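Local coordinates for protein AT27789p (Drosophila melanogaster, PDB 5UZM) that probably binds RNA, including mRNA, as the fly hnRNP F/H homolog Glorund, of which this chain is the second quasi-RNA recognition motif, at residues G31-T36 and Q58-D63; A8-L13 and S86-M91; L42-R47 and E54-F59. All coordinates share one frame; numbering follows the deposited sequence.

Interaction 1: residues G31-T36 and Q58-D63; sequences GLDIKT and QFESQD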
loop_
_atom_site.group_PDB
_atom_site.type_symbol
_atom_site.label_atom_id
_atom_site.label_comp_id
_atom_site.label_asym_id
_atom_site.label_seq_id
_atom_site.Cartn_x
_atom_site.Cartn_y
_atom_site.Cartn_z
ATOM N N GLY A 31 3.825 12.431 4.468
ATOM C CA GLY A 31 3.538 12.733 5.865
ATOM C C GLY A 31 3.420 11.530 6.766
ATOM O O GLY A 31 3.334 11.692 7.987
ATOM N N LEU A 32 3.351 10.327 6.219
ATOM C CA LEU A 32 3.237 9.115 7.026
ATOM C C LEU A 32 4.530 8.321 6.936
ATOM O O LEU A 32 5.233 8.360 5.921
ATOM C CB LEU A 32 2.077 8.252 6.548
ATOM C CG LEU A 32 0.775 9.048 6.327
ATOM C CD1 LEU A 32 -0.310 8.138 5.838
ATOM C CD2 LEU A 32 0.289 9.768 7.604
ATOM N N ASP A 33 4.862 7.617 8.019
ATOM C CA ASP A 33 6.155 6.932 8.110
ATOM C C ASP A 33 5.991 5.511 7.588
ATOM O O ASP A 33 5.498 4.627 8.289
ATOM C CB ASP A 33 6.675 6.948 9.543
ATOM C CG ASP A 33 8.122 6.472 9.648
ATOM O OD1 ASP A 33 8.841 6.479 8.623
ATOM O OD2 ASP A 33 8.545 6.099 10.761
ATOM N N ILE A 34 6.397 5.287 6.339
ATOM C CA ILE A 34 6.434 3.956 5.737
ATOM C C ILE A 34 7.770 3.305 6.089
ATOM O O ILE A 34 8.833 3.944 6.008
ATOM C CB ILE A 34 6.260 4.050 4.205
ATOM C CG1 ILE A 34 4.906 4.688 3.837
ATOM C CG2 ILE A 34 6.378 2.663 3.534
ATOM C CD1 ILE A 34 4.843 5.076 2.388
ATOM N N LYS A 35 7.739 2.010 6.397
ATOM C CA LYS A 35 8.978 1.303 6.726
ATOM C C LYS A 35 9.964 1.360 5.558
ATOM O O LYS A 35 9.571 1.319 4.391
ATOM C CB LYS A 35 8.650 -0.140 7.131
ATOM C CG LYS A 35 7.883 -0.170 8.441
ATOM C CD LYS A 35 7.843 -1.545 9.077
ATOM C CE LYS A 35 7.361 -1.454 10.529
ATOM N NZ LYS A 35 5.981 -2.008 10.739
ATOM N N THR A 36 11.274 1.480 5.876
ATOM C CA THR A 36 12.261 1.716 4.833
ATOM C C THR A 36 12.747 0.455 4.151
ATOM O O THR A 36 13.313 0.536 3.054
ATOM C CB THR A 36 13.490 2.426 5.398
ATOM O OG1 THR A 36 13.957 1.695 6.540
ATOM C CG2 THR A 36 13.153 3.831 5.795
ATOM N N GLN A 58 3.324 -0.976 4.671
ATOM C CA GLN A 58 3.573 -1.151 6.099
ATOM C C GLN A 58 4.037 0.169 6.686
ATOM O O GLN A 58 5.007 0.733 6.184
ATOM C CB GLN A 58 4.682 -2.169 6.333
ATOM C CG GLN A 58 4.397 -3.520 5.847
ATOM C CD GLN A 58 5.336 -4.542 6.452
ATOM O OE1 GLN A 58 5.846 -5.426 5.765
ATOM N NE2 GLN A 58 5.574 -4.418 7.753
ATOM N N PHE A 59 3.401 0.609 7.770
ATOM C CA PHE A 59 3.751 1.842 8.465
ATOM C C PHE A 59 4.438 1.556 9.798
ATOM O O PHE A 59 4.407 0.446 10.325
ATOM C CB PHE A 59 2.501 2.689 8.705
ATOM C CG PHE A 59 1.804 3.088 7.433
ATOM C CD1 PHE A 59 2.251 4.196 6.712
ATOM C CD2 PHE A 59 0.740 2.357 6.942
ATOM C CE1 PHE A 59 1.631 4.549 5.517
ATOM C CE2 PHE A 59 0.100 2.718 5.732
ATOM C CZ PHE A 59 0.568 3.807 5.019
ATOM N N GLU A 60 5.003 2.619 10.380
ATOM C CA GLU A 60 5.735 2.452 11.627
ATOM C C GLU A 60 4.837 2.499 12.845
ATOM O O GLU A 60 5.257 2.084 13.932
ATOM C CB GLU A 60 6.805 3.534 11.755
ATOM C CG GLU A 60 8.064 3.042 12.375
ATOM C CD GLU A 60 8.804 2.136 11.440
ATOM O OE1 GLU A 60 8.994 2.541 10.273
ATOM O OE2 GLU A 60 9.180 1.022 11.858
ATOM N N SER A 61 3.623 3.016 12.711
ATOM C CA SER A 61 2.794 3.280 13.869
ATOM C C SER A 61 1.339 3.018 13.532
ATOM O O SER A 61 0.923 3.036 12.370
ATOM C CB SER A 61 2.957 4.719 14.380
ATOM O OG SER A 61 2.302 5.647 13.530
ATOM N N GLN A 62 0.554 2.787 14.582
ATOM C CA GLN A 62 -0.873 2.577 14.414
ATOM C C GLN A 62 -1.584 3.849 13.959
ATOM O O GLN A 62 -2.466 3.804 13.093
ATOM C CB GLN A 62 -1.459 2.042 15.729
ATOM C CG GLN A 62 -2.948 2.196 15.877
ATOM C CD GLN A 62 -3.747 1.220 15.056
ATOM O OE1 GLN A 62 -3.209 0.282 14.450
ATOM N NE2 GLN A 62 -5.054 1.433 15.030
ATOM N N ASP A 63 -1.202 5.004 14.491
ATOM C CA ASP A 63 -1.891 6.213 14.054
ATOM C C ASP A 63 -1.627 6.518 12.582
ATOM O O ASP A 63 -2.512 7.042 11.901
ATOM C CB ASP A 63 -1.484 7.391 14.919
ATOM C CG ASP A 63 -2.222 8.662 14.545
ATOM O OD1 ASP A 63 -3.459 8.706 14.704
ATOM O OD2 ASP A 63 -1.556 9.615 14.102
HETATM O O HOH W 1 11.843 1.657 8.705
#
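Lys35 and Asp33 meet Gln58, Phe59 and Glu60 through three hydrogen bonds, the polar core of a single beta bridge between Ile34 and Phe59 (CA to CA 4.4 Å). The bridge ties the loop after helix 22-28 of this RRM fold to the turn that leads from strand 54-58 into helix 62-69. Lys35 N donates to Gln58 O at 3.0 Å, almost straight at 171°. Two residues on, across the bridge, Glu60 N reaches Asp33 O at 2.9 Å in a more bent bond (142°), and Phe59 CA offers a CA-H...O contact to the same oxygen. The third bond comes from a side chain: Lys35 NZ lies 2.9 Å from Phe59 O, above the carbonyl plane. A bend at its last torsion (chi4 109°) turns the ammonium onto that carbonyl, while CE passes beside Glu60 OE2, whose charge is near without forming a salt bridge. An alanine in place of Lys35 would probably leave Phe59 O without this donor and take an opposite charge from beside Glu60. Water 1 accepts from Thr36 N and gives a weak bond to Glu60 OE1. Further in, the Phe59 ring turns toward the loop and sits edge-to-face with Phe29, while Asp33 O lies at its edge, near the ring plane. Leu32 and Ile34 both approach ring atom CE1 obliquely: Leu32 CB comes to 3.9 Å from Phe59 CE1, and Ile34 CG1 to 3.7 Å from that same Phe59 CE1.

Interaction 2: residues A8-L13 and S86-M91; sequences AFVVKL and SSIAEM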
loop_
_atom_site.group_PDB
_atom_site.type_symbol
_atom_site.label_atom_id
_atom_site.label_comp_id
_atom_site.label_asym_id
_atom_site.label_seq_id
_atom_site.Cartn_x
_atom_site.Cartn_y
_atom_site.Cartn_z
ATOM N N ALA A 8 -0.824 -5.153 12.720
ATOM C CA ALA A 8 -1.920 -4.527 11.998
ATOM C C ALA A 8 -1.549 -3.168 11.410
ATOM O O ALA A 8 -2.451 -2.459 10.946
ATOM C CB ALA A 8 -3.146 -4.404 12.902
ATOM N N PHE A 9 -0.255 -2.798 11.401
ATOM C CA PHE A 9 0.222 -1.533 10.826
ATOM C C PHE A 9 0.429 -1.692 9.328
ATOM O O PHE A 9 1.485 -1.335 8.797
ATOM C CB PHE A 9 1.554 -1.059 11.420
ATOM C CG PHE A 9 1.544 -0.865 12.905
ATOM C CD1 PHE A 9 0.365 -0.922 13.611
ATOM C CD2 PHE A 9 2.735 -0.625 13.582
ATOM C CE1 PHE A 9 0.353 -0.785 15.003
ATOM C CE2 PHE A 9 2.740 -0.463 14.978
ATOM C CZ PHE A 9 1.521 -0.552 15.673
ATOM N N VAL A 10 -0.549 -2.270 8.658
ATOM C CA VAL A 10 -0.462 -2.596 7.238
ATOM C C VAL A 10 -1.789 -2.235 6.592
ATOM O O VAL A 10 -2.851 -2.485 7.156
ATOM C CB VAL A 10 -0.153 -4.086 7.001
ATOM C CG1 VAL A 10 -0.041 -4.376 5.489
ATOM C CG2 VAL A 10 1.119 -4.485 7.742
ATOM N N VAL A 11 -1.742 -1.642 5.389
ATOM C CA VAL A 11 -2.949 -1.441 4.604
ATOM C C VAL A 11 -2.759 -2.140 3.256
ATOM O O VAL A 11 -1.629 -2.400 2.826
ATOM C CB VAL A 11 -3.281 0.045 4.385
ATOM C CG1 VAL A 11 -3.391 0.816 5.711
ATOM C CG2 VAL A 11 -2.250 0.693 3.457
ATOM N N LYS A 12 -3.871 -2.464 2.599
ATOM C CA LYS A 12 -3.889 -2.996 1.247
ATOM C C LYS A 12 -4.482 -1.950 0.317
ATOM O O LYS A 12 -5.487 -1.325 0.652
ATOM C CB LYS A 12 -4.737 -4.288 1.194
ATOM C CG LYS A 12 -4.769 -4.938 -0.185
ATOM C CD LYS A 12 -5.450 -6.311 -0.088
ATOM C CE LYS A 12 -6.905 -6.208 0.334
ATOM N NZ LYS A 12 -7.571 -7.560 0.448
ATOM N N LEU A 13 -3.859 -1.747 -0.848
ATOM C CA LEU A 13 -4.317 -0.790 -1.854
ATOM C C LEU A 13 -4.888 -1.530 -3.052
ATOM O O LEU A 13 -4.411 -2.601 -3.391
ATOM C CB LEU A 13 -3.168 0.094 -2.357
ATOM C CG LEU A 13 -2.304 0.782 -1.310
ATOM C CD1 LEU A 13 -1.266 1.685 -2.007
ATOM C CD2 LEU A 13 -3.097 1.576 -0.303
ATOM N N SER A 86 -5.456 -4.134 6.933
ATOM C CA SER A 86 -4.836 -5.400 6.620
ATOM C C SER A 86 -4.001 -5.885 7.794
ATOM O O SER A 86 -4.261 -5.511 8.948
ATOM C CB SER A 86 -3.983 -5.263 5.348
ATOM O OG SER A 86 -3.585 -6.532 4.894
ATOM N N SER A 87 -2.996 -6.697 7.497
ATOM C CA SER A 87 -2.177 -7.359 8.510
ATOM C C SER A 87 -0.895 -7.854 7.871
ATOM O O SER A 87 -0.825 -8.066 6.662
ATOM C CB SER A 87 -2.918 -8.544 9.139
ATOM O OG SER A 87 -3.123 -9.539 8.146
ATOM N N ILE A 88 0.122 -8.071 8.712
ATOM C CA ILE A 88 1.390 -8.592 8.230
ATOM C C ILE A 88 1.192 -9.959 7.588
ATOM O O ILE A 88 1.759 -10.245 6.531
ATOM C CB ILE A 88 2.409 -8.667 9.385
ATOM C CG1 ILE A 88 2.618 -7.289 10.013
ATOM C CG2 ILE A 88 3.727 -9.239 8.899
ATOM C CD1 ILE A 88 3.585 -6.432 9.287
ATOM N N ALA A 89 0.382 -10.825 8.218
ATOM C CA ALA A 89 0.171 -12.164 7.663
ATOM C C ALA A 89 -0.467 -12.099 6.277
ATOM O O ALA A 89 -0.100 -12.863 5.383
ATOM C CB ALA A 89 -0.688 -13.010 8.607
ATOM N N GLU A 90 -1.423 -11.187 6.073
ATOM C CA GLU A 90 -2.013 -11.065 4.742
ATOM C C GLU A 90 -0.984 -10.551 3.744
ATOM O O GLU A 90 -0.918 -11.029 2.603
ATOM C CB GLU A 90 -3.245 -10.158 4.789
ATOM C CG GLU A 90 -3.979 -10.122 3.434
ATOM C CD GLU A 90 -5.175 -9.148 3.382
ATOM O OE1 GLU A 90 -6.077 -9.352 2.533
ATOM O OE2 GLU A 90 -5.222 -8.176 4.157
ATOM N N MET A 91 -0.164 -9.580 4.155
ATOM C CA MET A 91 0.891 -9.088 3.272
ATOM C C MET A 91 1.866 -10.204 2.907
ATOM O O MET A 91 2.234 -10.366 1.733
ATOM C CB MET A 91 1.622 -7.922 3.951
ATOM C CG MET A 91 2.811 -7.359 3.164
ATOM S SD MET A 91 3.363 -5.869 4.015
ATOM C CE MET A 91 4.217 -5.011 2.671
#
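Lys12 and Glu90 form the charged end of this contact between strand 10-14 and helix 88-94. Followed outward, Lys12 begins with CB facing Ser86 CB at 4.3 Å. CG stands anti to the backbone N (chi1 -178°), Lys12 CD lies 4.1 Å from Glu90 OE1, and the bend at chi3 (64°) then turns CE and NZ towards that oxygen, Lys12 NZ reaching Glu90 OE1 at 3.1 Å. This salt bridge meets the oxygen on its syn side, 31° out of the carboxylate plane, and the two side chains cross at about a right angle. Ser86 OG sits very close to the other oxygen, Glu90 OE2, in a hydrogen bond modelled so short that its strength is doubtful. Ser86 N also gives a weak bond to Val10 O, at 3.1 Å. The apolar end belongs to Val10, which splits its methyls between two helix residues: CG2 packs on Ile88 CD1 at 3.5 Å, and CG1 on Met91 SD at 4.0 Å. Met91 reaches on to Phe56 and Gln58 of the next strand. Ser87 is the N-cap of the helix, its OG accepting from Glu90 N at 3.1 Å. Thus a C-terminal helix, capped by serine, lies across the face of the RRM sheet that carries Val10 and Lys12; in canonical RRMs this is the face that usually receives RNA.

Interaction 3: residues L42-R47 and E54-F59; sequences LFVMDR and EAFVQF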
loop_
_atom_site.group_PDB
_atom_site.type_symbol
_atom_site.label_atom_id
_atom_site.label_comp_id
_atom_site.label_asym_id
_atom_site.label_seq_id
_atom_site.Cartn_x
_atom_site.Cartn_y
_atom_site.Cartn_z
ATOM N N LEU A 42 4.952 -3.335 -1.069
ATOM C CA LEU A 42 5.010 -4.543 -1.897
ATOM C C LEU A 42 3.864 -4.523 -2.896
ATOM O O LEU A 42 2.702 -4.376 -2.509
ATOM C CB LEU A 42 4.954 -5.804 -1.032
ATOM C CG LEU A 42 6.241 -6.055 -0.211
ATOM C CD1 LEU A 42 6.160 -7.328 0.629
ATOM C CD2 LEU A 42 7.504 -6.101 -1.097
ATOM N N PHE A 43 4.197 -4.616 -4.180
ATOM C CA PHE A 43 3.198 -4.716 -5.226
ATOM C C PHE A 43 2.799 -6.170 -5.433
ATOM O O PHE A 43 3.655 -7.063 -5.479
ATOM C CB PHE A 43 3.719 -4.087 -6.511
ATOM C CG PHE A 43 4.016 -2.615 -6.368
ATOM C CD1 PHE A 43 2.985 -1.704 -6.344
ATOM C CD2 PHE A 43 5.313 -2.143 -6.243
ATOM C CE1 PHE A 43 3.206 -0.349 -6.158
ATOM C CE2 PHE A 43 5.555 -0.768 -6.075
ATOM C CZ PHE A 43 4.495 0.127 -6.061
ATOM N N VAL A 44 1.496 -6.411 -5.534
ATOM C CA VAL A 44 0.995 -7.775 -5.718
ATOM C C VAL A 44 1.090 -8.168 -7.191
ATOM O O VAL A 44 0.719 -7.408 -8.083
ATOM C CB VAL A 44 -0.448 -7.885 -5.194
ATOM C CG1 VAL A 44 -0.973 -9.316 -5.338
ATOM C CG2 VAL A 44 -0.519 -7.478 -3.744
ATOM N N MET A 45 1.543 -9.413 -7.446
ATOM C CA MET A 45 1.719 -9.945 -8.792
ATOM C C MET A 45 0.886 -11.218 -8.948
ATOM O O MET A 45 0.646 -11.911 -7.958
ATOM C CB MET A 45 3.196 -10.265 -9.061
ATOM C CG MET A 45 4.134 -9.110 -8.826
ATOM S SD MET A 45 4.030 -7.899 -10.133
ATOM C CE MET A 45 4.207 -6.368 -9.190
ATOM N N ASP A 46 0.478 -11.513 -10.188
ATOM C CA ASP A 46 -0.181 -12.789 -10.487
ATOM C C ASP A 46 0.877 -13.885 -10.626
ATOM O O ASP A 46 2.065 -13.661 -10.374
ATOM C CB ASP A 46 -1.092 -12.688 -11.711
ATOM C CG ASP A 46 -0.366 -12.682 -13.052
ATOM O OD1 ASP A 46 0.876 -12.828 -13.161
ATOM O OD2 ASP A 46 -1.090 -12.553 -14.063
ATOM N N ARG A 47 0.444 -15.103 -10.965
ATOM C CA ARG A 47 1.388 -16.212 -10.849
ATOM C C ARG A 47 2.489 -16.140 -11.894
ATOM O O ARG A 47 3.469 -16.876 -11.763
ATOM C CB ARG A 47 0.657 -17.556 -10.930
ATOM C CG ARG A 47 0.189 -17.898 -12.312
ATOM C CD ARG A 47 -1.052 -18.789 -12.291
ATOM N NE ARG A 47 -0.760 -20.169 -11.979
ATOM C CZ ARG A 47 -0.447 -21.112 -12.869
ATOM N NH1 ARG A 47 -0.339 -20.849 -14.162
ATOM N NH2 ARG A 47 -0.209 -22.337 -12.448
ATOM N N GLU A 54 -2.909 -4.191 -7.061
ATOM C CA GLU A 54 -2.963 -4.177 -5.611
ATOM C C GLU A 54 -1.561 -4.013 -5.036
ATOM O O GLU A 54 -0.558 -4.329 -5.685
ATOM C CB GLU A 54 -3.603 -5.447 -5.073
ATOM C CG GLU A 54 -5.051 -5.661 -5.580
ATOM C CD GLU A 54 -5.618 -7.053 -5.243
ATOM O OE1 GLU A 54 -6.728 -7.112 -4.661
ATOM O OE2 GLU A 54 -4.952 -8.082 -5.564
ATOM N N ALA A 55 -1.495 -3.515 -3.802
ATOM C CA ALA A 55 -0.210 -3.382 -3.123
ATOM C C ALA A 55 -0.457 -3.463 -1.633
ATOM O O ALA A 55 -1.577 -3.279 -1.184
ATOM C CB ALA A 55 0.493 -2.067 -3.454
ATOM N N PHE A 56 0.608 -3.693 -0.863
ATOM C CA PHE A 56 0.539 -3.614 0.593
ATOM C C PHE A 56 1.541 -2.567 1.040
ATOM O O PHE A 56 2.609 -2.451 0.436
ATOM C CB PHE A 56 0.878 -4.934 1.262
ATOM C CG PHE A 56 -0.185 -5.965 1.113
ATOM C CD1 PHE A 56 -0.226 -6.740 -0.016
ATOM C CD2 PHE A 56 -1.155 -6.129 2.082
ATOM C CE1 PHE A 56 -1.219 -7.706 -0.181
ATOM C CE2 PHE A 56 -2.152 -7.077 1.909
ATOM C CZ PHE A 56 -2.171 -7.866 0.801
ATOM N N VAL A 57 1.195 -1.785 2.055
ATOM C CA VAL A 57 2.093 -0.768 2.601
ATOM C C VAL A 57 2.120 -0.939 4.114
ATOM O O VAL A 57 1.065 -1.043 4.748
ATOM C CB VAL A 57 1.652 0.660 2.197
ATOM C CG1 VAL A 57 2.572 1.718 2.830
ATOM C CG2 VAL A 57 1.624 0.781 0.647
ATOM N N GLN A 58 3.324 -0.976 4.671
ATOM C CA GLN A 58 3.573 -1.151 6.099
ATOM C C GLN A 58 4.037 0.169 6.686
ATOM O O GLN A 58 5.007 0.733 6.184
ATOM C CB GLN A 58 4.682 -2.169 6.333
ATOM C CG GLN A 58 4.397 -3.520 5.847
ATOM C CD GLN A 58 5.336 -4.542 6.452
ATOM O OE1 GLN A 58 5.846 -5.426 5.765
ATOM N NE2 GLN A 58 5.574 -4.418 7.753
ATOM N N PHE A 59 3.401 0.609 7.770
ATOM C CA PHE A 59 3.751 1.842 8.465
ATOM C C PHE A 59 4.438 1.556 9.798
ATOM O O PHE A 59 4.407 0.446 10.325
ATOM C CB PHE A 59 2.501 2.689 8.705
ATOM C CG PHE A 59 1.804 3.088 7.433
ATOM C CD1 PHE A 59 2.251 4.196 6.712
ATOM C CD2 PHE A 59 0.740 2.357 6.942
ATOM C CE1 PHE A 59 1.631 4.549 5.517
ATOM C CE2 PHE A 59 0.100 2.718 5.732
ATOM C CZ PHE A 59 0.568 3.807 5.019
HETATM O O HOH W 2 0.040 -4.778 -8.201
#
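Val44 and Phe56 meet obliquely across neighbouring strands 41-45 and 54-58, with the valine methyl CG2 at the edge of the Phe56 ring, near its plane, 3.6 Å from Phe56 CE1. CG2 is directed there because it stands anti to the carbonyl carbon, whereas CG1 is anti to the backbone N (chi1 -178°). The same Val44 CG2 also touches Glu54 CB at 3.9 Å, so one methyl is shared between two residues of the opposite strand. Phe43 lies on the other face of the sheet from Leu42 and Phe56: its CD1 packs on Ala55 CB at 3.8 Å, the methyl approaching the ring obliquely, in a non-hydrogen-bonded pair. Leu42 and Phe56 form the hydrogen-bonded pair, with Leu42 N to Phe56 O at 2.9 Å and Phe56 N to Leu42 O at 2.7 Å. Beyond them, Val44 N gives a nearly straight bond of 2.9 Å to Glu54 O, and water 2 donates to both Val44 O and Glu54 O. On the face with Phe56, Met91 of helix 88-94 touches both Leu42 and Phe56. The axes of residues 42-45 and 54-58 make 151°, twisted from exact antiparallel; this pairing is the beta2-beta3 hairpin of the RRM beta-alpha-beta-beta-alpha-beta fold, with 41-45 at the outer border of the sheet.

In the fold
Strand 54-58 connects the three contacts. Interactions 1 and 3 share Gln58 and Phe59, yet their centres are about 16 Å apart: one joins the strand's exit to the loop after helix 22-28, the other pairs its length with 41-45. Interaction 2 lies next door, its centre about 9 Å from that of interaction 3 and about 12 Å from that of interaction 1. Strand 10-14 is the neighbour of 54-58; one probable hydrogen bond joins the strands, Leu13 N to Ala55 O at 2.8 Å, and another lies just beyond their ends, Phe59 N to Phe9 O at 2.9 Å. Along the chain, interactions 1 and 3 are both nested within the loop closed by interaction 2.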